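Local atomic coordinates of arginase (Trypanosoma brucei brucei, PDB entry 4RHJ), a protein that is of unknown function but adopts the arginase-deacetylase fold, having evolved without the binuclear manganese cluster used by true arginases. Residues E152-L157 with D161-V166; V183-G188 with K210-F215; P250-A255 with L264-L269. One frame throughout, in Å; residues are numbered along the deposited sequence.

Overall arrangement
The three contacts follow one another along the chain and belong to one parallel beta-sheet with its flanking helices. Contact 1 joins helix 148-157 to strand 163-168. That strand leads into helix 180-186, whose end meets the end of helix 203-211 and the turn after it in contact 2. These two contacts have centres about 14 Å apart and touch through Glu152 with Lys187 and through Ile165 with Leu184. Contact 3, in the approach to helix 266-274, lies across the chain's centre from contact 1, about 28 Å from contact 1 and about 27 Å from contact 2, centre to centre. Two further subunits reach only this third contact, which thus ties the fold to the trimer.

Contact 1 (E152-L157 with D161-V166); sequences EAYKRL and DDIVIV
Tyr154 and Lys155, neighbours on helix 148-157, reach toward the strand with Ile163 placed between them, so that the end of the isoleucine meets an aromatic ring and an aliphatic chain together. The ring of Tyr154 and the Ile163 side chain cross obliquely, with CD1 of Ile163 lying 3.3 Å from Tyr154 CD1, a tight apolar contact, and 3.8 Å from Tyr154 CB. Asp161 comes to the same ring differently: its CB sits at the ring edge, close to the ring plane, 3.8 Å from Tyr154 CE1, while its carboxylate is turned almost perpendicular to the ring, at 84°. With chi1 at -167°, CG of Tyr154 lies opposite the backbone N and the ring extends toward the strand. The contact illustrates how a helix is fastened to the strand that follows it in an alpha/beta fold. Here the connection from strand 136-140 through helix 148-157 to strand 163-168 is a beta-alpha-beta crossover that skips two strands, 281-287 and 239-244, which lie between its ends. Strand 163-168 is also hydrogen-bonded through its backbone to both neighbours, Ile163 with Lys191 and Val164 with Phe240. On the other flank, Lys155 runs past Ile163 in the opposite direction. Its chain bends at chi2 (63°), bringing CD to 4.0 Å from Ile163 CD1 before it continues toward the carbonyl of Asp161. The position of its NZ there is doubtful, so the contact is better judged by its methylenes, CD on Ile163. Phe158 also meets the Tyr154 ring.

Contact 2 (V183-G188 with K210-F215); sequences VLLDKG and KLHKMF
Leu185 is held against His212 and Met214 where two successive beta-alpha-beta units of the arginase fold lie side by side: helix 180-186 ends here in a Schellman motif at Gly188, and helix 203-211 has just given way to the turn before strand 215-217. From CB outward, the leucine meets first the imidazole and then, on its other branch, Met214. CB lies over one face of the imidazole, 3.5 Å from His212 CE1 and 3.6 Å from His212 ND1. At the fork the branches part. CD2 stands almost directly above the middle of the His212 ring, 4.0 Å from its centroid and 7° off the normal, a CH-pi contact. CD1 instead goes to the tip of Met214, 3.5 Å from its CE; the two side chains cross at about a right angle, and a bend at chi3 (69°) turns CE toward the leucine. Beneath them, Val193 of strand 190-196 touches both Leu185 and Met214, so the pair covers the sheet near its edge strand. The polar end of Asp186 is engaged by Arg182 in a salt bridge. The carbonyl of Leu185 accepts from Gly188 N at 2.9 Å, and the same oxygen lies 3.2 Å from His212 CE1.

Contact 3 (P250-A255 with L264-L269); sequences PAFAPA and LSTRDL
Phe252 lays its ring on the backbone of Ser265 and Thr266, and is the one side chain of 250-255 that reaches residues 264-269. Pro250 and Ala251 come first, packing on Ile306 and Phe252 of the third subunit. Phe252 is next; with CG anti to the carbonyl carbon (chi1 -51°) its ring points to the start of the helix. One ring face is covered by Ser265: its CA stands 3.6 Å from the Phe252 centroid, a CH-pi contact, and its CB is 3.4 Å from Phe252 CZ. Thr266 N lies above the same face, 3.7 Å from the plane and offset toward the rim; it is buried and has no partner in the model. The ring thus lies against the first residues of helix 266-274, where Ser265, the N-cap, forms a capping box with Asp268. Ser265 N donates to Asp268 OD2 at 2.8 Å, nearly straight (171°) but from 50° above the carboxylate plane; the return bond to Ser265 OG is less certain. Thr266 OG1 comes to 3.7 Å from Phe252 CD2. Asp249 and Gly262 of the second subunit pack on Phe252 and Thr266 respectively. Ala253 and Pro254 then pack on Thr304 of helix 303-316, whose hydroxyl oxygen bonds Ala255 N.

Contact 1 (E152-L157 with D161-V166)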
loop_
_atom_site.group_PDB
_atom_site.type_symbol
_atom_site.label_atom_id
_atom_site.label_comp_id
_atom_site.label_asym_id
_atom_site.label_seq_id
_atom_site.Cartn_x
_atom_site.Cartn_y
_atom_site.Cartn_z
ATOM N N GLU A 152 4.708 23.619 -25.013
ATOM C CA GLU A 152 4.599 24.390 -26.258
ATOM C C GLU A 152 4.853 25.887 -26.072
ATOM O O GLU A 152 5.318 26.553 -26.997
ATOM C CB GLU A 152 3.242 24.165 -26.912
ATOM C CG GLU A 152 3.220 22.896 -27.740
ATOM C CD GLU A 152 2.085 22.855 -28.704
ATOM O OE1 GLU A 152 0.983 23.297 -28.325
ATOM O OE2 GLU A 152 2.293 22.379 -29.837
ATOM N N ALA A 153 4.562 26.399 -24.879
ATOM C CA ALA A 153 4.951 27.749 -24.479
ATOM C C ALA A 153 6.464 27.890 -24.361
ATOM O O ALA A 153 7.015 28.979 -24.520
ATOM C CB ALA A 153 4.322 28.097 -23.192
ATOM N N TYR A 154 7.125 26.775 -24.065
ATOM C CA TYR A 154 8.574 26.749 -23.870
ATOM C C TYR A 154 9.298 26.777 -25.200
ATOM O O TYR A 154 10.274 27.509 -25.381
ATOM C CB TYR A 154 8.995 25.502 -23.080
ATOM C CG TYR A 154 10.410 25.565 -22.567
ATOM C CD1 TYR A 154 11.486 25.302 -23.401
ATOM C CD2 TYR A 154 10.669 25.898 -21.250
ATOM C CE1 TYR A 154 12.772 25.371 -22.937
ATOM C CE2 TYR A 154 11.959 25.970 -20.775
ATOM C CZ TYR A 154 13.003 25.708 -21.620
ATOM O OH TYR A 154 14.286 25.781 -21.145
ATOM N N LYS A 155 8.812 25.956 -26.123
ATOM C CA LYS A 155 9.398 25.842 -27.446
ATOM C C LYS A 155 9.097 27.080 -28.290
ATOM O O LYS A 155 9.817 27.393 -29.230
ATOM C CB LYS A 155 8.879 24.585 -28.140
ATOM C CG LYS A 155 9.786 24.064 -29.240
ATOM C CD LYS A 155 11.134 23.636 -28.691
ATOM C CE LYS A 155 11.921 22.888 -29.740
ATOM N NZ LYS A 155 13.216 22.433 -29.206
ATOM N N ARG A 156 8.018 27.774 -27.960
ATOM C CA ARG A 156 7.714 29.054 -28.583
ATOM C C ARG A 156 8.758 30.080 -28.171
ATOM O O ARG A 156 9.349 30.758 -29.014
ATOM C CB ARG A 156 6.319 29.517 -28.186
ATOM C CG ARG A 156 6.101 31.018 -28.243
ATOM C CD ARG A 156 5.224 31.471 -27.084
ATOM N NE ARG A 156 4.494 30.347 -26.506
ATOM C CZ ARG A 156 3.331 29.899 -26.969
ATOM N NH1 ARG A 156 2.767 30.466 -28.023
ATOM N NH2 ARG A 156 2.742 28.869 -26.389
ATOM N N LEU A 157 8.974 30.177 -26.863
ATOM C CA LEU A 157 10.027 31.006 -26.289
ATOM C C LEU A 157 11.423 30.535 -26.695
ATOM O O LEU A 157 12.273 31.328 -27.131
ATOM C CB LEU A 157 9.911 31.016 -24.763
ATOM C CG LEU A 157 8.641 31.670 -24.233
ATOM C CD1 LEU A 157 8.625 31.680 -22.734
ATOM C CD2 LEU A 157 8.537 33.076 -24.798
ATOM N N ASP A 161 16.048 25.274 -27.807
ATOM C CA ASP A 161 16.232 24.336 -26.705
ATOM C C ASP A 161 15.602 22.985 -27.022
ATOM O O ASP A 161 14.459 22.920 -27.459
ATOM C CB ASP A 161 15.637 24.903 -25.409
ATOM C CG ASP A 161 16.575 25.869 -24.698
ATOM O OD1 ASP A 161 17.381 25.413 -23.864
ATOM O OD2 ASP A 161 16.500 27.087 -24.955
ATOM N N ASP A 162 16.359 21.912 -26.814
ATOM C CA ASP A 162 15.833 20.554 -26.941
ATOM C C ASP A 162 15.032 20.152 -25.699
ATOM O O ASP A 162 15.583 20.091 -24.605
ATOM C CB ASP A 162 16.975 19.559 -27.161
ATOM C CG ASP A 162 17.698 19.775 -28.471
ATOM O OD1 ASP A 162 17.047 20.224 -29.441
ATOM O OD2 ASP A 162 18.917 19.486 -28.532
ATOM N N ILE A 163 13.741 19.875 -25.860
ATOM C CA ILE A 163 12.908 19.483 -24.722
ATOM C C ILE A 163 12.637 17.988 -24.689
ATOM O O ILE A 163 12.130 17.424 -25.651
ATOM C CB ILE A 163 11.552 20.206 -24.731
ATOM C CG1 ILE A 163 11.751 21.725 -24.786
ATOM C CG2 ILE A 163 10.720 19.770 -23.528
ATOM C CD1 ILE A 163 10.467 22.511 -24.925
ATOM N N VAL A 164 12.971 17.347 -23.576
ATOM C CA VAL A 164 12.598 15.953 -23.399
ATOM C C VAL A 164 11.556 15.873 -22.305
ATOM O O VAL A 164 11.317 16.849 -21.606
ATOM C CB VAL A 164 13.796 15.065 -23.054
ATOM C CG1 VAL A 164 14.994 15.458 -23.901
ATOM C CG2 VAL A 164 14.122 15.149 -21.571
ATOM N N ILE A 165 10.931 14.714 -22.175
ATOM C CA ILE A 165 9.865 14.520 -21.200
ATOM C C ILE A 165 10.067 13.225 -20.427
ATOM O O ILE A 165 10.335 12.187 -21.013
ATOM C CB ILE A 165 8.471 14.504 -21.877
ATOM C CG1 ILE A 165 8.142 15.883 -22.454
ATOM C CG2 ILE A 165 7.397 14.095 -20.890
ATOM C CD1 ILE A 165 6.729 16.015 -22.943
ATOM N N VAL A 166 9.954 13.296 -19.107
ATOM C CA VAL A 166 9.952 12.088 -18.285
ATOM C C VAL A 166 8.505 11.792 -17.855
ATOM O O VAL A 166 7.970 12.476 -16.986
ATOM C CB VAL A 166 10.873 12.223 -17.060
ATOM C CG1 VAL A 166 10.763 10.998 -16.172
ATOM C CG2 VAL A 166 12.305 12.386 -17.498
#

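Contact 2 (V183-G188 with K210-F215)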
loop_
_atom_site.group_PDB
_atom_site.type_symbol
_atom_site.label_atom_id
_atom_site.label_comp_id
_atom_site.label_asym_id
_atom_site.label_seq_id
_atom_site.Cartn_x
_atom_site.Cartn_y
_atom_site.Cartn_z
ATOM N N VAL A 183 0.881 14.205 -29.332
ATOM C CA VAL A 183 0.804 15.450 -30.072
ATOM C C VAL A 183 2.174 16.104 -30.150
ATOM O O VAL A 183 2.543 16.678 -31.171
ATOM C CB VAL A 183 -0.200 16.432 -29.440
ATOM C CG1 VAL A 183 -0.180 17.765 -30.169
ATOM C CG2 VAL A 183 -1.592 15.837 -29.464
ATOM N N LEU A 184 2.941 16.012 -29.072
ATOM C CA LEU A 184 4.232 16.678 -29.039
ATOM C C LEU A 184 5.239 15.956 -29.916
ATOM O O LEU A 184 5.948 16.588 -30.691
ATOM C CB LEU A 184 4.742 16.782 -27.605
ATOM C CG LEU A 184 3.847 17.647 -26.721
ATOM C CD1 LEU A 184 4.170 17.395 -25.272
ATOM C CD2 LEU A 184 3.993 19.107 -27.086
ATOM N N LEU A 185 5.300 14.636 -29.779
ATOM C CA LEU A 185 6.169 13.804 -30.605
ATOM C C LEU A 185 6.014 14.113 -32.083
ATOM O O LEU A 185 6.995 14.373 -32.778
ATOM C CB LEU A 185 5.882 12.325 -30.353
ATOM C CG LEU A 185 6.454 11.829 -29.031
ATOM C CD1 LEU A 185 5.969 10.435 -28.746
ATOM C CD2 LEU A 185 7.967 11.874 -29.082
ATOM N N ASP A 186 4.773 14.098 -32.555
ATOM C CA ASP A 186 4.503 14.296 -33.966
ATOM C C ASP A 186 4.815 15.709 -34.416
ATOM O O ASP A 186 4.994 15.958 -35.608
ATOM C CB ASP A 186 3.054 13.961 -34.277
ATOM C CG ASP A 186 2.810 12.476 -34.339
ATOM O OD1 ASP A 186 2.206 11.932 -33.397
ATOM O OD2 ASP A 186 3.238 11.850 -35.326
ATOM N N LYS A 187 4.876 16.634 -33.464
ATOM C CA LYS A 187 5.218 18.018 -33.767
ATOM C C LYS A 187 6.732 18.203 -33.746
ATOM O O LYS A 187 7.236 19.297 -34.002
ATOM C CB LYS A 187 4.540 18.975 -32.783
ATOM C CG LYS A 187 3.236 19.576 -33.326
ATOM C CD LYS A 187 2.628 20.614 -32.387
ATOM C CE LYS A 187 1.704 21.583 -33.145
ATOM N NZ LYS A 187 2.454 22.575 -33.987
ATOM N N GLY A 188 7.446 17.120 -33.457
ATOM C CA GLY A 188 8.894 17.140 -33.393
ATOM C C GLY A 188 9.413 18.197 -32.448
ATOM O O GLY A 188 10.450 18.808 -32.689
ATOM N N LYS A 210 8.607 1.938 -30.877
ATOM C CA LYS A 210 9.833 1.700 -31.634
ATOM C C LYS A 210 9.865 2.517 -32.923
ATOM O O LYS A 210 10.861 2.515 -33.646
ATOM C CB LYS A 210 9.995 0.211 -31.945
ATOM C CG LYS A 210 9.295 -0.258 -33.213
ATOM C CD LYS A 210 9.561 -1.737 -33.458
ATOM C CE LYS A 210 11.047 -2.043 -33.430
ATOM N NZ LYS A 210 11.316 -3.495 -33.558
ATOM N N LEU A 211 8.767 3.210 -33.206
ATOM C CA LEU A 211 8.673 4.063 -34.384
ATOM C C LEU A 211 9.105 5.486 -34.057
ATOM O O LEU A 211 9.552 6.221 -34.940
ATOM C CB LEU A 211 7.254 4.054 -34.951
ATOM C CG LEU A 211 7.050 3.224 -36.220
ATOM C CD1 LEU A 211 5.627 2.699 -36.294
ATOM C CD2 LEU A 211 7.379 4.066 -37.445
ATOM N N HIS A 212 8.978 5.869 -32.787
ATOM C CA HIS A 212 9.490 7.157 -32.340
ATOM C C HIS A 212 10.608 6.997 -31.314
ATOM O O HIS A 212 10.886 7.912 -30.535
ATOM C CB HIS A 212 8.371 8.028 -31.781
ATOM C CG HIS A 212 8.391 9.423 -32.321
ATOM N ND1 HIS A 212 7.270 10.043 -32.831
ATOM C CD2 HIS A 212 9.407 10.309 -32.459
ATOM C CE1 HIS A 212 7.593 11.257 -33.245
ATOM N NE2 HIS A 212 8.883 11.442 -33.031
ATOM N N LYS A 213 11.230 5.820 -31.336
ATOM C CA LYS A 213 12.497 5.539 -30.661
ATOM C C LYS A 213 12.620 6.119 -29.249
ATOM O O LYS A 213 13.680 6.618 -28.869
ATOM C CB LYS A 213 13.653 6.040 -31.534
ATOM C CG LYS A 213 13.715 5.370 -32.914
ATOM C CD LYS A 213 14.689 6.077 -33.860
ATOM C CE LYS A 213 14.584 5.551 -35.281
ATOM N NZ LYS A 213 13.199 5.678 -35.815
ATOM N N MET A 214 11.533 6.041 -28.482
ATOM C CA MET A 214 11.518 6.543 -27.115
ATOM C C MET A 214 11.922 5.440 -26.162
ATOM O O MET A 214 11.848 4.261 -26.496
ATOM C CB MET A 214 10.138 7.090 -26.746
ATOM C CG MET A 214 9.142 6.072 -26.229
ATOM S SD MET A 214 7.595 6.868 -25.771
ATOM C CE MET A 214 6.986 7.335 -27.390
ATOM N N PHE A 215 12.370 5.821 -24.975
ATOM C CA PHE A 215 12.779 4.830 -23.990
ATOM C C PHE A 215 11.678 4.626 -22.956
ATOM O O PHE A 215 10.873 5.518 -22.682
ATOM C CB PHE A 215 14.095 5.233 -23.314
ATOM C CG PHE A 215 14.823 4.082 -22.677
ATOM C CD1 PHE A 215 15.102 2.936 -23.408
ATOM C CD2 PHE A 215 15.238 4.144 -21.358
ATOM C CE1 PHE A 215 15.769 1.876 -22.831
ATOM C CE2 PHE A 215 15.911 3.075 -20.774
ATOM C CZ PHE A 215 16.173 1.944 -21.512
#

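Contact 3 (P250-A255 with L264-L269)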
loop_
_atom_site.group_PDB
_atom_site.type_symbol
_atom_site.label_atom_id
_atom_site.label_comp_id
_atom_site.label_asym_id
_atom_site.label_seq_id
_atom_site.Cartn_x
_atom_site.Cartn_y
_atom_site.Cartn_z
ATOM N N PRO A 250 -3.066 1.679 -7.102
ATOM C CA PRO A 250 -4.393 2.094 -6.632
ATOM C C PRO A 250 -4.484 2.094 -5.094
ATOM O O PRO A 250 -5.335 2.798 -4.534
ATOM C CB PRO A 250 -5.333 1.051 -7.252
ATOM C CG PRO A 250 -4.566 0.488 -8.416
ATOM C CD PRO A 250 -3.131 0.526 -8.021
ATOM N N ALA A 251 -3.610 1.353 -4.424
ATOM C CA ALA A 251 -3.568 1.380 -2.954
ATOM C C ALA A 251 -3.144 2.744 -2.391
ATOM O O ALA A 251 -3.652 3.178 -1.339
ATOM C CB ALA A 251 -2.644 0.297 -2.420
ATOM N N PHE A 252 -2.228 3.409 -3.097
ATOM C CA PHE A 252 -1.715 4.730 -2.694
ATOM C C PHE A 252 -2.454 5.865 -3.369
ATOM O O PHE A 252 -2.707 6.897 -2.741
ATOM C CB PHE A 252 -0.216 4.843 -2.997
ATOM C CG PHE A 252 0.581 3.697 -2.458
ATOM C CD1 PHE A 252 0.629 2.499 -3.144
ATOM C CD2 PHE A 252 1.245 3.799 -1.264
ATOM C CE1 PHE A 252 1.338 1.419 -2.663
ATOM C CE2 PHE A 252 1.960 2.735 -0.769
ATOM C CZ PHE A 252 2.006 1.541 -1.468
ATOM N N ALA A 253 -2.827 5.671 -4.633
ATOM C CA ALA A 253 -3.528 6.704 -5.398
ATOM C C ALA A 253 -4.800 6.194 -6.107
ATOM O O ALA A 253 -4.869 6.166 -7.331
ATOM C CB ALA A 253 -2.573 7.329 -6.419
ATOM N N PRO A 254 -5.817 5.800 -5.331
ATOM C CA PRO A 254 -7.049 5.256 -5.912
ATOM C C PRO A 254 -7.810 6.213 -6.835
ATOM O O PRO A 254 -8.610 5.746 -7.645
ATOM C CB PRO A 254 -7.889 4.926 -4.675
ATOM C CG PRO A 254 -7.283 5.674 -3.580
ATOM C CD PRO A 254 -5.851 5.780 -3.869
ATOM N N ALA A 255 -7.535 7.514 -6.749
ATOM C CA ALA A 255 -8.396 8.529 -7.362
ATOM C C ALA A 255 -8.124 8.798 -8.834
ATOM O O ALA A 255 -7.923 9.946 -9.226
ATOM C CB ALA A 255 -8.291 9.825 -6.597
ATOM N N LEU A 264 3.345 1.714 -8.429
ATOM C CA LEU A 264 4.346 2.286 -7.536
ATOM C C LEU A 264 3.780 2.613 -6.127
ATOM O O LEU A 264 2.601 2.942 -5.967
ATOM C CB LEU A 264 4.947 3.556 -8.186
ATOM C CG LEU A 264 5.795 3.322 -9.446
ATOM C CD1 LEU A 264 6.338 4.594 -10.077
ATOM C CD2 LEU A 264 6.927 2.390 -9.123
ATOM N N SER A 265 4.622 2.495 -5.107
ATOM C CA SER A 265 4.306 3.063 -3.812
ATOM C C SER A 265 4.606 4.556 -3.918
ATOM O O SER A 265 5.238 4.993 -4.893
ATOM C CB SER A 265 5.097 2.378 -2.682
ATOM O OG SER A 265 6.506 2.530 -2.758
ATOM N N THR A 266 4.144 5.359 -2.966
ATOM C CA THR A 266 4.484 6.774 -3.042
ATOM C C THR A 266 6.010 6.928 -2.978
ATOM O O THR A 266 6.578 7.791 -3.657
ATOM C CB THR A 266 3.839 7.602 -1.932
ATOM O OG1 THR A 266 2.459 7.249 -1.820
ATOM C CG2 THR A 266 3.968 9.086 -2.252
ATOM N N ARG A 267 6.653 6.060 -2.199
ATOM C CA ARG A 267 8.098 6.110 -1.997
ATOM C C ARG A 267 8.851 5.692 -3.261
ATOM O O ARG A 267 9.900 6.246 -3.581
ATOM C CB ARG A 267 8.500 5.228 -0.808
ATOM C CG ARG A 267 9.990 5.254 -0.476
ATOM C CD ARG A 267 10.518 6.683 -0.395
ATOM N NE ARG A 267 9.892 7.396 0.708
ATOM C CZ ARG A 267 10.193 8.640 1.071
ATOM N NH1 ARG A 267 11.119 9.337 0.422
ATOM N NH2 ARG A 267 9.570 9.186 2.099
ATOM N N ASP A 268 8.310 4.714 -3.978
ATOM C CA ASP A 268 8.864 4.265 -5.254
ATOM C C ASP A 268 8.979 5.410 -6.260
ATOM O O ASP A 268 9.993 5.571 -6.923
ATOM C CB ASP A 268 8.005 3.140 -5.857
ATOM C CG ASP A 268 7.962 1.887 -4.986
ATOM O OD1 ASP A 268 8.827 1.739 -4.101
ATOM O OD2 ASP A 268 7.049 1.051 -5.180
ATOM N N LEU A 269 7.929 6.209 -6.371
ATOM C CA LEU A 269 7.943 7.334 -7.282
ATOM C C LEU A 269 8.941 8.384 -6.818
ATOM O O LEU A 269 9.758 8.837 -7.602
ATOM C CB LEU A 269 6.539 7.933 -7.402
ATOM C CG LEU A 269 6.318 9.088 -8.380
ATOM C CD1 LEU A 269 6.936 8.798 -9.752
ATOM C CD2 LEU A 269 4.814 9.413 -8.493
#